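Local coordinates for protein SaTIE-TED (Staphylococcus aureus, PDB 6FX6) that is of unknown function but, as the thioester domain of an LPXTG-anchored surface protein, probably helps the bacterium attach covalently to its targets, at residues I20-K25 with L108-H113; G16-V21 with N29-R34; V186-N191 with L235-N240. One frame throughout, in Å; residues are numbered along the deposited sequence.

Contact 1 of 3, residues I20-K25 with L108-H113; sequences IVYSAK and LGAKYH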
ATOM      1  N   ILE A  20      20.159 -10.531   9.478  1.00 44.97           N
ATOM      2  CA  ILE A  20      19.697 -10.267  10.844  1.00 46.92           C
ATOM      3  C   ILE A  20      19.862 -11.484  11.747  1.00 49.55           C
ATOM      4  O   ILE A  20      19.945 -12.623  11.274  1.00 48.07           O
ATOM      5  CB  ILE A  20      18.205  -9.862  10.895  1.00 45.56           C
ATOM      6  CG1 ILE A  20      17.328 -10.884  10.149  1.00 45.28           C
ATOM      7  CG2 ILE A  20      18.006  -8.465  10.329  1.00 47.14           C
ATOM      8  CD1 ILE A  20      15.841 -10.621  10.259  1.00 44.17           C
ATOM      9  N   VAL A  21      19.920 -11.219  13.048  1.00 50.57           N
ATOM     10  CA  VAL A  21      19.697 -12.233  14.067  1.00 52.95           C
ATOM     11  C   VAL A  21      18.423 -11.787  14.784  1.00 54.03           C
ATOM     12  O   VAL A  21      18.408 -10.715  15.401  1.00 55.97           O
ATOM     13  CB  VAL A  21      20.874 -12.339  15.054  1.00 55.58           C
ATOM     14  CG1 VAL A  21      20.561 -13.350  16.158  1.00 58.06           C
ATOM     15  CG2 VAL A  21      22.151 -12.718  14.311  1.00 54.12           C
ATOM     16  N   TYR A  22      17.365 -12.595  14.690  1.00 49.56           N
ATOM     17  CA  TYR A  22      16.058 -12.206  15.219  1.00 50.30           C
ATOM     18  C   TYR A  22      15.333 -13.327  15.944  1.00 51.43           C
ATOM     19  O   TYR A  22      15.662 -14.503  15.795  1.00 48.19           O
ATOM     20  CB  TYR A  22      15.177 -11.662  14.093  1.00 45.57           C
ATOM     21  CG  TYR A  22      14.480 -12.709  13.253  1.00 44.75           C
ATOM     22  CD1 TYR A  22      15.176 -13.434  12.288  1.00 43.69           C
ATOM     23  CD2 TYR A  22      13.116 -12.958  13.405  1.00 47.61           C
ATOM     24  CE1 TYR A  22      14.540 -14.390  11.507  1.00 44.67           C
ATOM     25  CE2 TYR A  22      12.465 -13.907  12.628  1.00 47.37           C
ATOM     26  CZ  TYR A  22      13.179 -14.622  11.678  1.00 49.39           C
ATOM     27  OH  TYR A  22      12.530 -15.564  10.904  1.00 49.96           O
ATOM     28  N   SER A  23      14.333 -12.921  16.725  1.00 55.08           N
ATOM     29  CA  SER A  23      13.433 -13.828  17.426  1.00 57.29           C
ATOM     30  C   SER A  23      11.983 -13.473  17.088  1.00 55.56           C
ATOM     31  O   SER A  23      11.644 -12.303  16.911  1.00 54.55           O
ATOM     32  CB  SER A  23      13.662 -13.749  18.935  1.00 59.82           C
ATOM     33  OG  SER A  23      14.957 -14.211  19.265  1.00 60.56           O
ATOM     34  N   ALA A  24      11.148 -14.501  16.984  1.00 55.08           N
ATOM     35  CA  ALA A  24       9.732 -14.343  16.682  1.00 54.03           C
ATOM     36  C   ALA A  24       9.007 -15.625  17.076  1.00 56.35           C
ATOM     37  O   ALA A  24       9.239 -16.667  16.465  1.00 52.27           O
ATOM     38  CB  ALA A  24       9.541 -14.057  15.203  1.00 49.84           C
ATOM     39  N   LYS A  25       8.162 -15.549  18.110  1.00 60.42           N
ATOM     40  CA  LYS A  25       7.482 -16.725  18.678  1.00 65.54           C
ATOM     41  C   LYS A  25       8.511 -17.769  19.170  1.00 65.68           C
ATOM     42  O   LYS A  25       9.490 -17.385  19.808  1.00 67.13           O
ATOM     43  CB  LYS A  25       6.462 -17.313  17.685  1.00 67.85           C
ATOM     44  CG  LYS A  25       5.340 -16.377  17.268  1.00 70.93           C
ATOM     45  CD  LYS A  25       4.097 -17.190  16.929  1.00 75.45           C
ATOM     46  CE  LYS A  25       3.086 -16.412  16.110  1.00 76.07           C
ATOM     47  NZ  LYS A  25       1.940 -17.300  15.768  1.00 80.28           N
ATOM     48  N   LEU A 108       4.090  -8.056  13.299  1.00 53.06           N
ATOM     49  CA  LEU A 108       3.672  -9.425  13.596  1.00 53.37           C
ATOM     50  C   LEU A 108       4.555 -10.121  14.645  1.00 55.25           C
ATOM     51  O   LEU A 108       4.576 -11.355  14.717  1.00 55.74           O
ATOM     52  CB  LEU A 108       3.652 -10.233  12.293  1.00 49.83           C
ATOM     53  CG  LEU A 108       2.820  -9.626  11.162  1.00 49.45           C
ATOM     54  CD1 LEU A 108       2.992 -10.429   9.883  1.00 47.48           C
ATOM     55  CD2 LEU A 108       1.353  -9.548  11.558  1.00 52.86           C
ATOM     56  N   GLY A 109       5.282  -9.340  15.449  1.00 58.66           N
ATOM     57  CA  GLY A 109       5.968  -9.858  16.645  1.00 61.27           C
ATOM     58  C   GLY A 109       7.461 -10.137  16.551  1.00 58.54           C
ATOM     59  O   GLY A 109       8.052 -10.601  17.524  1.00 62.34           O
ATOM     60  N   ALA A 110       8.083  -9.853  15.407  1.00 55.51           N
ATOM     61  CA  ALA A 110       9.525 -10.065  15.249  1.00 54.64           C
ATOM     62  C   ALA A 110      10.324  -9.002  16.006  1.00 58.00           C
ATOM     63  O   ALA A 110       9.952  -7.824  16.015  1.00 57.90           O
ATOM     64  CB  ALA A 110       9.911 -10.073  13.781  1.00 50.71           C
ATOM     65  N   LYS A 111      11.408  -9.438  16.648  1.00 60.62           N
ATOM     66  CA  LYS A 111      12.314  -8.566  17.399  1.00 63.13           C
ATOM     67  C   LYS A 111      13.738  -8.792  16.890  1.00 61.29           C
ATOM     68  O   LYS A 111      14.188  -9.939  16.805  1.00 58.88           O
ATOM     69  CB  LYS A 111      12.231  -8.880  18.896  1.00 71.28           C
ATOM     70  CG  LYS A 111      10.832  -8.742  19.488  1.00 77.44           C
ATOM     71  CD  LYS A 111      10.825  -9.059  20.975  1.00 86.93           C
ATOM     72  CE  LYS A 111       9.497  -8.692  21.624  1.00 90.97           C
ATOM     73  NZ  LYS A 111       9.530  -8.872  23.106  1.00 97.19           N
ATOM     74  N   TYR A 112      14.437  -7.706  16.555  1.00 57.69           N
ATOM     75  CA  TYR A 112      15.771  -7.784  15.947  1.00 55.46           C
ATOM     76  C   TYR A 112      16.855  -7.485  16.965  1.00 60.82           C
ATOM     77  O   TYR A 112      16.872  -6.402  17.553  1.00 59.70           O
ATOM     78  CB  TYR A 112      15.875  -6.813  14.771  1.00 51.09           C
ATOM     79  CG  TYR A 112      14.778  -7.044  13.771  1.00 46.72           C
ATOM     80  CD1 TYR A 112      14.686  -8.260  13.094  1.00 43.14           C
ATOM     81  CD2 TYR A 112      13.811  -6.074  13.522  1.00 44.00           C
ATOM     82  CE1 TYR A 112      13.671  -8.504  12.190  1.00 40.42           C
ATOM     83  CE2 TYR A 112      12.793  -6.308  12.615  1.00 43.53           C
ATOM     84  CZ  TYR A 112      12.728  -7.523  11.953  1.00 40.01           C
ATOM     85  OH  TYR A 112      11.724  -7.764  11.060  1.00 35.38           O
ATOM     86  N   HIS A 113      17.751  -8.453  17.159  1.00 62.14           N
ATOM     87  CA  HIS A 113      18.883  -8.320  18.076  1.00 70.16           C
ATOM     88  C   HIS A 113      20.094  -7.726  17.357  1.00 67.75           C
ATOM     89  O   HIS A 113      20.811  -6.902  17.932  1.00 68.10           O
ATOM     90  CB  HIS A 113      19.234  -9.678  18.697  1.00 75.46           C
ATOM     91  CG  HIS A 113      18.055 -10.389  19.285  1.00 84.38           C
ATOM     92  ND1 HIS A 113      17.552 -10.093  20.534  1.00 91.17           N
ATOM     93  CD2 HIS A 113      17.262 -11.365  18.782  1.00 87.48           C
ATOM     94  CE1 HIS A 113      16.508 -10.864  20.781  1.00 94.73           C
ATOM     95  NE2 HIS A 113      16.310 -11.645  19.734  1.00 91.92           N
TER
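Ile-20 and Tyr-112 meet at the apolar centre of this contact. The CD1 tip of Ile-20 comes to CE1 of the Tyr-112 ring at 3.6 Å, and the two side chains slant across each other. Tyr-22 and Tyr-112 form an antiparallel non-hydrogen-bonded pair. Tyr-22 CB lies 3.6 Å from Tyr-112 CD1, on the same ring flank that Ile-20 touches. With chi1 at 82°, CG of Tyr-22 sits between its backbone N and carbonyl carbon, and the ring then runs off from the partner segment, leaving CB to do most of the touching. Tyr-22 OH is held by Pro-50 O and Arg-27 NH1. Further along, Ala-24 CB and Ala-110 CB stand 4.2 Å apart.

Between these apolar contacts the strands are tied by backbone bonds. Ser-23 and Lys-111 form a hydrogen-bonded antiparallel pair, with Ser-23 N to Lys-111 O at 3.0 Å and Lys-111 N to Ser-23 O at 2.9 Å. A third bond, more bent at 150°, runs from His-113 N to Val-21 O. At the polar edge the His-113 ring turns its rim to Ser-23, and NE2 is hydrogen-bonded to Ser-23 OG at 2.9 Å. That hydroxyl also takes a bond from Asn-29 N, which links this edge to the corner before strand 30-40.

The contact joins strands 20-24 and 111-115 of the antiparallel sheet. Helix 94-107 covers the tyrosine face: the Tyr-22 ring meets Trp-105 with planes about 20° apart, and Tyr-112 OH is bonded to Met-102 O. Strand 30-40 pairs with the other edge of 20-24.

Contact 2 of 3, residues G16-V21 with N29-R34; sequences GINWIV and NFTMDR. With ZN (zinc ion), chain C.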
ATOM      1  N   GLY A  16      26.387 -13.621   1.117  1.00 46.63           N
ATOM      2  CA  GLY A  16      27.268 -14.168   2.152  1.00 49.06           C
ATOM      3  C   GLY A  16      27.259 -13.382   3.453  1.00 50.58           C
ATOM      4  O   GLY A  16      28.218 -13.440   4.215  1.00 55.38           O
ATOM      5  N   ILE A  17      26.164 -12.662   3.698  1.00 51.48           N
ATOM      6  CA  ILE A  17      26.020 -11.738   4.820  1.00 54.17           C
ATOM      7  C   ILE A  17      24.936 -12.292   5.733  1.00 47.14           C
ATOM      8  O   ILE A  17      23.887 -12.718   5.247  1.00 41.68           O
ATOM      9  CB  ILE A  17      25.543 -10.347   4.327  1.00 58.13           C
ATOM     10  CG1 ILE A  17      26.610  -9.675   3.462  1.00 67.00           C
ATOM     11  CG2 ILE A  17      25.176  -9.426   5.490  1.00 59.51           C
ATOM     12  CD1 ILE A  17      26.065  -8.612   2.523  1.00 68.81           C
ATOM     13  N   ASN A  18      25.186 -12.276   7.041  1.00 44.23           N
ATOM     14  CA  ASN A  18      24.121 -12.445   8.026  1.00 43.96           C
ATOM     15  C   ASN A  18      23.297 -11.166   8.010  1.00 41.77           C
ATOM     16  O   ASN A  18      23.775 -10.121   8.434  1.00 44.23           O
ATOM     17  CB  ASN A  18      24.686 -12.687   9.431  1.00 47.86           C
ATOM     18  CG  ASN A  18      25.382 -14.030   9.568  1.00 49.98           C
ATOM     19  OD1 ASN A  18      25.160 -14.948   8.778  1.00 52.02           O
ATOM     20  ND2 ASN A  18      26.228 -14.153  10.585  1.00 55.32           N
ATOM     21  N   TRP A  19      22.075 -11.247   7.488  1.00 41.24           N
ATOM     22  CA  TRP A  19      21.214 -10.076   7.342  1.00 42.41           C
ATOM     23  C   TRP A  19      20.702  -9.596   8.696  1.00 46.28           C
ATOM     24  O   TRP A  19      20.793  -8.403   9.011  1.00 50.38           O
ATOM     25  CB  TRP A  19      20.036 -10.378   6.412  1.00 40.51           C
ATOM     26  CG  TRP A  19      20.428 -10.587   4.983  1.00 42.56           C
ATOM     27  CD1 TRP A  19      20.413 -11.762   4.287  1.00 48.45           C
ATOM     28  CD2 TRP A  19      20.889  -9.589   4.073  1.00 43.65           C
ATOM     29  NE1 TRP A  19      20.839 -11.552   2.993  1.00 47.27           N
ATOM     30  CE2 TRP A  19      21.136 -10.224   2.837  1.00 45.33           C
ATOM     31  CE3 TRP A  19      21.121  -8.217   4.184  1.00 45.02           C
ATOM     32  CZ2 TRP A  19      21.607  -9.524   1.713  1.00 45.84           C
ATOM     33  CZ3 TRP A  19      21.584  -7.515   3.065  1.00 47.44           C
ATOM     34  CH2 TRP A  19      21.823  -8.174   1.847  1.00 45.99           C
ATOM     35  N   ILE A  20      20.159 -10.531   9.478  1.00 44.97           N
ATOM     36  CA  ILE A  20      19.697 -10.267  10.844  1.00 46.92           C
ATOM     37  C   ILE A  20      19.862 -11.484  11.747  1.00 49.55           C
ATOM     38  O   ILE A  20      19.945 -12.623  11.274  1.00 48.07           O
ATOM     39  CB  ILE A  20      18.205  -9.862  10.895  1.00 45.56           C
ATOM     40  CG1 ILE A  20      17.328 -10.884  10.149  1.00 45.28           C
ATOM     41  CG2 ILE A  20      18.006  -8.465  10.329  1.00 47.14           C
ATOM     42  CD1 ILE A  20      15.841 -10.621  10.259  1.00 44.17           C
ATOM     43  N   VAL A  21      19.920 -11.219  13.048  1.00 50.57           N
ATOM     44  CA  VAL A  21      19.697 -12.233  14.067  1.00 52.95           C
ATOM     45  C   VAL A  21      18.423 -11.787  14.784  1.00 54.03           C
ATOM     46  O   VAL A  21      18.408 -10.715  15.401  1.00 55.97           O
ATOM     47  CB  VAL A  21      20.874 -12.339  15.054  1.00 55.58           C
ATOM     48  CG1 VAL A  21      20.561 -13.350  16.158  1.00 58.06           C
ATOM     49  CG2 VAL A  21      22.151 -12.718  14.311  1.00 54.12           C
ATOM     50  N   ASN A  29      16.642 -16.389  18.260  1.00 71.03           N
ATOM     51  CA  ASN A  29      18.026 -16.141  17.821  1.00 70.13           C
ATOM     52  C   ASN A  29      18.390 -16.888  16.532  1.00 64.52           C
ATOM     53  O   ASN A  29      19.383 -17.621  16.468  1.00 66.75           O
ATOM     54  CB  ASN A  29      18.997 -16.461  18.962  1.00 74.16           C
ATOM     55  CG  ASN A  29      18.821 -15.530  20.145  1.00 78.85           C
ATOM     56  OD1 ASN A  29      19.012 -14.321  20.024  1.00 83.59           O
ATOM     57  ND2 ASN A  29      18.449 -16.085  21.294  1.00 82.16           N
ATOM     58  N   PHE A  30      17.550 -16.684  15.522  1.00 60.13           N
ATOM     59  CA  PHE A  30      17.665 -17.316  14.210  1.00 55.88           C
ATOM     60  C   PHE A  30      18.489 -16.392  13.317  1.00 55.84           C
ATOM     61  O   PHE A  30      18.192 -15.196  13.216  1.00 52.47           O
ATOM     62  CB  PHE A  30      16.256 -17.517  13.637  1.00 53.58           C
ATOM     63  CG  PHE A  30      16.195 -18.314  12.353  1.00 51.25           C
ATOM     64  CD1 PHE A  30      16.312 -17.687  11.110  1.00 48.71           C
ATOM     65  CD2 PHE A  30      15.943 -19.684  12.384  1.00 53.32           C
ATOM     66  CE1 PHE A  30      16.222 -18.421   9.928  1.00 47.44           C
ATOM     67  CE2 PHE A  30      15.852 -20.421  11.207  1.00 52.51           C
ATOM     68  CZ  PHE A  30      15.991 -19.789   9.978  1.00 50.64           C
ATOM     69  N   THR A  31      19.519 -16.952  12.679  1.00 54.05           N
ATOM     70  CA  THR A  31      20.403 -16.203  11.791  1.00 51.09           C
ATOM     71  C   THR A  31      19.926 -16.347  10.351  1.00 45.66           C
ATOM     72  O   THR A  31      19.882 -17.451   9.819  1.00 47.42           O
ATOM     73  CB  THR A  31      21.850 -16.717  11.896  1.00 53.22           C
ATOM     74  OG1 THR A  31      22.290 -16.616  13.255  1.00 57.69           O
ATOM     75  CG2 THR A  31      22.795 -15.909  11.001  1.00 54.07           C
HETATM   76  N   MSE A  32      19.578 -15.229   9.723  1.00 41.81           N
HETATM   77  CA  MSE A  32      19.163 -15.231   8.321  1.00 38.68           C
HETATM   78  C   MSE A  32      20.317 -14.762   7.478  1.00 37.10           C
HETATM   79  O   MSE A  32      20.594 -13.561   7.402  1.00 36.97           O
HETATM   80  CB  MSE A  32      17.904 -14.387   8.138  1.00 41.99           C
HETATM   81  CG  MSE A  32      16.810 -15.263   7.540  1.00 46.60           C
HETATM   82 SE   MSE A  32      15.206 -14.177   7.320  1.00 57.38          SE
HETATM   83  CE  MSE A  32      14.721 -14.659   5.473  1.00 62.01           C
ATOM     84  N   ASP A  33      21.011 -15.721   6.859  1.00 34.37           N
ATOM     85  CA  ASP A  33      22.142 -15.437   5.968  1.00 34.18           C
ATOM     86  C   ASP A  33      21.768 -15.467   4.471  1.00 33.21           C
ATOM     87  O   ASP A  33      22.637 -15.478   3.603  1.00 31.75           O
ATOM     88  CB  ASP A  33      23.330 -16.355   6.284  1.00 35.92           C
ATOM     89  CG  ASP A  33      23.047 -17.830   6.027  1.00 35.19           C
ATOM     90  OD1 ASP A  33      21.884 -18.237   5.852  1.00 33.85           O
ATOM     91  OD2 ASP A  33      24.013 -18.605   6.017  1.00 38.37           O
ATOM     92  N   ARG A  34      20.467 -15.486   4.188  1.00 33.75           N
ATOM     93  CA  ARG A  34      19.937 -15.224   2.855  1.00 34.82           C
ATOM     94  C   ARG A  34      18.494 -14.766   3.016  1.00 35.13           C
ATOM     95  O   ARG A  34      17.924 -14.856   4.114  1.00 35.65           O
ATOM     96  CB  ARG A  34      20.003 -16.470   1.964  1.00 39.11           C
ATOM     97  CG  ARG A  34      19.295 -17.676   2.549  1.00 43.88           C
ATOM     98  CD  ARG A  34      18.915 -18.718   1.504  1.00 48.46           C
ATOM     99  NE  ARG A  34      17.935 -19.664   2.051  1.00 50.97           N
ATOM    100  CZ  ARG A  34      17.588 -20.834   1.510  1.00 53.69           C
ATOM    101  NH1 ARG A  34      16.670 -21.584   2.125  1.00 55.33           N
ATOM    102  NH2 ARG A  34      18.135 -21.267   0.371  1.00 52.96           N
TER
HETATM  103 ZN    ZN C 302      21.460 -20.060   5.254  1.00 33.96          ZN
HETATM  104  O   HOH W   1      23.292 -13.056   2.591  1.00 26.73           O
HETATM  105  O   HOH W   2      25.922 -17.637   8.172  1.00 49.02           O
HETATM  106  O   HOH W   3      19.331 -20.164   4.710  1.00 16.93           O
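Trp-19 and Met-32 form the tight part of this contact. Trp-19 N gives a short hydrogen bond of 2.7 Å to Met-32 O. The buried indole of Trp-19 presents its edge to the backbone of Arg-34: CD1 is 3.7 Å from Arg-34 N, which lies in the ring plane. Ile-98 of helix 94-107 and Leu-119 also pack on it. At this end a water accepts from Ile-17 N and donates to Asp-33 O at 2.7 Å. Met-32 N bonds Ile-20 O at 3.1 Å. Ile-20 and the selenomethionine Met-32 lie side by side and point the same way, with Ile-20 CG1 to Met-32 CB at 4.1 Å. The contact pairs strand 20-24 and the loop before it with the start of strand 30-40, its antiparallel neighbour in the eight-stranded sheet.

The other side of the strand pair is looser and faces solvent. Val-21 and Thr-31 make a non-hydrogen-bonded pair there, and Asn-18 OD1 rests against the Thr-31 CG2 methyl at 3.4 Å. A second water joins the two segments here, donating to both Asn-18 OD1 and Asp-33 OD2. At the far end Asn-29 and Phe-30 both face Tyr-22 in a G1 beta bulge, where the chain turns a corner.

CG of Asp-33 lies between the backbone N and the carbonyl carbon (chi1 64°), and the carboxylate leads away from residues 16-21. OD1 binds a zinc ion at 2.0 Å, while OD2 lies at 3.0 Å from the metal, so the carboxylate binds the zinc through one oxygen (monodentate). A water is a further zinc ligand. The zinc probably draws charge from the carboxylate, which would weaken OD2 somewhat as an acceptor.

Contact 3 of 3, residues V186-N191 with L235-N240; sequences VTADKN and LQVIKN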
ATOM      1  N   VAL A 186     -11.840  22.676 -12.061  1.00 41.95           N
ATOM      2  CA  VAL A 186     -13.039  21.906 -12.385  1.00 41.08           C
ATOM      3  C   VAL A 186     -13.957  22.643 -13.347  1.00 41.18           C
ATOM      4  O   VAL A 186     -14.190  23.840 -13.193  1.00 40.04           O
ATOM      5  CB  VAL A 186     -13.847  21.599 -11.111  1.00 42.59           C
ATOM      6  CG1 VAL A 186     -15.081  20.775 -11.439  1.00 49.32           C
ATOM      7  CG2 VAL A 186     -12.979  20.875 -10.094  1.00 42.82           C
ATOM      8  N   THR A 187     -14.481  21.918 -14.332  1.00 41.77           N
ATOM      9  CA  THR A 187     -15.599  22.405 -15.132  1.00 44.30           C
ATOM     10  C   THR A 187     -16.601  21.266 -15.337  1.00 41.32           C
ATOM     11  O   THR A 187     -16.211  20.124 -15.562  1.00 42.71           O
ATOM     12  CB  THR A 187     -15.139  23.045 -16.465  1.00 52.58           C
ATOM     13  OG1 THR A 187     -16.277  23.546 -17.182  1.00 64.50           O
ATOM     14  CG2 THR A 187     -14.379  22.060 -17.347  1.00 59.14           C
ATOM     15  N   ALA A 188     -17.888  21.588 -15.211  1.00 40.70           N
ATOM     16  CA  ALA A 188     -18.975  20.628 -15.379  1.00 40.49           C
ATOM     17  C   ALA A 188     -19.954  21.141 -16.417  1.00 41.50           C
ATOM     18  O   ALA A 188     -20.252  22.336 -16.448  1.00 44.19           O
ATOM     19  CB  ALA A 188     -19.688  20.404 -14.059  1.00 40.75           C
ATOM     20  N   ASP A 189     -20.460  20.233 -17.253  1.00 42.33           N
ATOM     21  CA  ASP A 189     -21.413  20.580 -18.321  1.00 45.74           C
ATOM     22  C   ASP A 189     -22.796  19.973 -18.024  1.00 44.06           C
ATOM     23  O   ASP A 189     -22.990  19.365 -16.972  1.00 40.13           O
ATOM     24  CB  ASP A 189     -20.854  20.190 -19.710  1.00 49.49           C
ATOM     25  CG  ASP A 189     -20.511  18.715 -19.833  1.00 54.96           C
ATOM     26  OD1 ASP A 189     -21.406  17.867 -19.639  1.00 55.71           O
ATOM     27  OD2 ASP A 189     -19.340  18.401 -20.145  1.00 65.29           O
ATOM     28  N   LYS A 190     -23.751  20.152 -18.938  1.00 47.05           N
ATOM     29  CA  LYS A 190     -25.134  19.677 -18.748  1.00 48.65           C
ATOM     30  C   LYS A 190     -25.289  18.163 -18.602  1.00 49.42           C
ATOM     31  O   LYS A 190     -26.283  17.712 -18.029  1.00 50.87           O
ATOM     32  CB  LYS A 190     -26.041  20.165 -19.882  1.00 54.42           C
ATOM     33  CG  LYS A 190     -26.285  21.663 -19.877  1.00 57.04           C
ATOM     34  CD  LYS A 190     -27.250  22.062 -20.976  1.00 61.49           C
ATOM     35  CE  LYS A 190     -27.265  23.566 -21.182  1.00 63.11           C
ATOM     36  NZ  LYS A 190     -28.141  23.924 -22.330  1.00 68.60           N
ATOM     37  N   ASN A 191     -24.334  17.386 -19.123  1.00 47.31           N
ATOM     38  CA  ASN A 191     -24.339  15.929 -18.937  1.00 46.66           C
ATOM     39  C   ASN A 191     -23.948  15.496 -17.531  1.00 43.49           C
ATOM     40  O   ASN A 191     -24.182  14.347 -17.166  1.00 42.40           O
ATOM     41  CB  ASN A 191     -23.410  15.234 -19.939  1.00 49.44           C
ATOM     42  CG  ASN A 191     -23.920  15.297 -21.364  1.00 53.37           C
ATOM     43  OD1 ASN A 191     -25.029  15.765 -21.635  1.00 56.18           O
ATOM     44  ND2 ASN A 191     -23.106  14.808 -22.289  1.00 57.74           N
ATOM     45  N   LEU A 235     -19.746  18.121  -6.274  1.00 33.37           N
ATOM     46  CA  LEU A 235     -20.240  19.342  -6.906  1.00 36.17           C
ATOM     47  C   LEU A 235     -21.755  19.300  -7.011  1.00 38.11           C
ATOM     48  O   LEU A 235     -22.308  18.294  -7.440  1.00 37.50           O
ATOM     49  CB  LEU A 235     -19.669  19.485  -8.306  1.00 37.77           C
ATOM     50  CG  LEU A 235     -18.148  19.467  -8.463  1.00 38.42           C
ATOM     51  CD1 LEU A 235     -17.779  19.355  -9.936  1.00 42.12           C
ATOM     52  CD2 LEU A 235     -17.517  20.702  -7.846  1.00 38.31           C
ATOM     53  N   GLN A 236     -22.414  20.387  -6.618  1.00 39.33           N
ATOM     54  CA  GLN A 236     -23.847  20.555  -6.832  1.00 42.64           C
ATOM     55  C   GLN A 236     -23.990  21.353  -8.127  1.00 42.75           C
ATOM     56  O   GLN A 236     -23.784  22.569  -8.143  1.00 40.33           O
ATOM     57  CB  GLN A 236     -24.495  21.282  -5.652  1.00 46.75           C
ATOM     58  CG  GLN A 236     -24.401  20.535  -4.327  1.00 50.53           C
ATOM     59  CD  GLN A 236     -24.929  21.336  -3.139  1.00 55.89           C
ATOM     60  OE1 GLN A 236     -24.885  22.570  -3.124  1.00 55.25           O
ATOM     61  NE2 GLN A 236     -25.420  20.627  -2.124  1.00 54.20           N
ATOM     62  N   VAL A 237     -24.325  20.658  -9.214  1.00 40.86           N
ATOM     63  CA  VAL A 237     -24.261  21.242 -10.555  1.00 42.32           C
ATOM     64  C   VAL A 237     -25.550  22.021 -10.813  1.00 43.20           C
ATOM     65  O   VAL A 237     -26.629  21.435 -10.841  1.00 40.71           O
ATOM     66  CB  VAL A 237     -24.041  20.169 -11.646  1.00 41.90           C
ATOM     67  CG1 VAL A 237     -23.784  20.822 -12.999  1.00 41.44           C
ATOM     68  CG2 VAL A 237     -22.871  19.261 -11.270  1.00 43.04           C
ATOM     69  N   ILE A 238     -25.417  23.337 -10.988  1.00 43.32           N
ATOM     70  CA  ILE A 238     -26.557  24.241 -11.174  1.00 47.16           C
ATOM     71  C   ILE A 238     -26.834  24.383 -12.668  1.00 50.86           C
ATOM     72  O   ILE A 238     -25.989  24.881 -13.410  1.00 48.14           O
ATOM     73  CB  ILE A 238     -26.289  25.627 -10.542  1.00 46.18           C
ATOM     74  CG1 ILE A 238     -26.123  25.484  -9.024  1.00 45.31           C
ATOM     75  CG2 ILE A 238     -27.424  26.604 -10.859  1.00 50.05           C
ATOM     76  CD1 ILE A 238     -25.493  26.686  -8.355  1.00 47.74           C
ATOM     77  N   LYS A 239     -28.025  23.957 -13.090  1.00 60.57           N
ATOM     78  CA  LYS A 239     -28.384  23.875 -14.511  1.00 73.40           C
ATOM     79  C   LYS A 239     -28.863  25.214 -15.063  1.00 79.40           C
ATOM     80  O   LYS A 239     -28.346  25.686 -16.077  1.00 80.15           O
ATOM     81  CB  LYS A 239     -29.473  22.817 -14.732  1.00 76.88           C
ATOM     82  CG  LYS A 239     -29.110  21.416 -14.254  1.00 77.22           C
ATOM     83  CD  LYS A 239     -28.078  20.753 -15.152  1.00 77.11           C
ATOM     84  CE  LYS A 239     -27.486  19.519 -14.495  1.00 76.96           C
ATOM     85  NZ  LYS A 239     -26.399  18.932 -15.321  1.00 79.22           N
ATOM     86  N   ASN A 240     -29.862  25.796 -14.399  1.00 89.19           N
ATOM     87  CA  ASN A 240     -30.442  27.099 -14.769  1.00103.74           C
ATOM     88  C   ASN A 240     -30.977  27.130 -16.208  1.00 95.16           C
ATOM     89  O   ASN A 240     -31.792  26.294 -16.598  1.00 84.96           O
ATOM     90  CB  ASN A 240     -29.418  28.228 -14.542  1.00113.67           C
ATOM     91  CG  ASN A 240     -30.023  29.623 -14.672  1.00122.24           C
ATOM     92  OD1 ASN A 240     -31.227  29.823 -14.491  1.00128.63           O
ATOM     93  ND2 ASN A 240     -29.177  30.601 -14.980  1.00121.53           N
TER
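Val-186 and Leu-235 reach toward each other and meet tip to tip. Val-186 CG1 and Leu-235 CD1 are 3.4 Å apart, closer than methyl groups usually pack. In Val-186 the CG1 branch is anti to the backbone N (chi1 -179°), and it is this branch that meets the leucine. Leu-235 answers with its CD1 branch. Two residues along each strand the packing is slacker: Ala-188 CB and Val-237 CG1 stand 4.3 Å apart.

The strands belong to different sheets. Strand 183-188 is the middle of a three-stranded antiparallel sheet, and strand 231-238 lies inside a four-stranded mixed sheet. The two sheets face each other and these side chains fill the space between them, as in a beta sandwich, with the strand segments running 35° apart. Ile-148 and Ile-198, from two strands of the mixed sheet, add to the same apolar layer around Val-186 and Leu-235.

Past the strand ends the contact turns polar. Lys-239 bends about its CB-CG bond (chi2 -72°), folding its chain back to the other segment. NZ then bonds Lys-190 O at 3.0 Å, from well above the carbonyl plane and not along a lone pair. The ammonium group is also bonded to Ala-192 O, its stronger partner. Residues 189-191 are shaped by an Asx turn: Asp-189 OD1 accepts from Asn-191 N at 3.0 Å through its anti lone pair.

Contacts 1 and 2 are neighbours, with centres 11 Å apart. They share Ile-20 and Val-21, and strand 20-24 lies between its partners 30-40 and 111-115 in one antiparallel sheet. Contact 2 is local in sequence, with seven residues between its segments. Contact 1 spans 82 residues, many of them helical, and ties the N-terminal strands to the chain after helix 94-107. Contact 3 follows both along the chain. It lies on the opposite side of the chain's centre, about 56 Å from contact 1 and 61 Å from contact 2, centre to centre. It joins two other sheets. The elongated chain therefore has separately packed beta layers at its two ends.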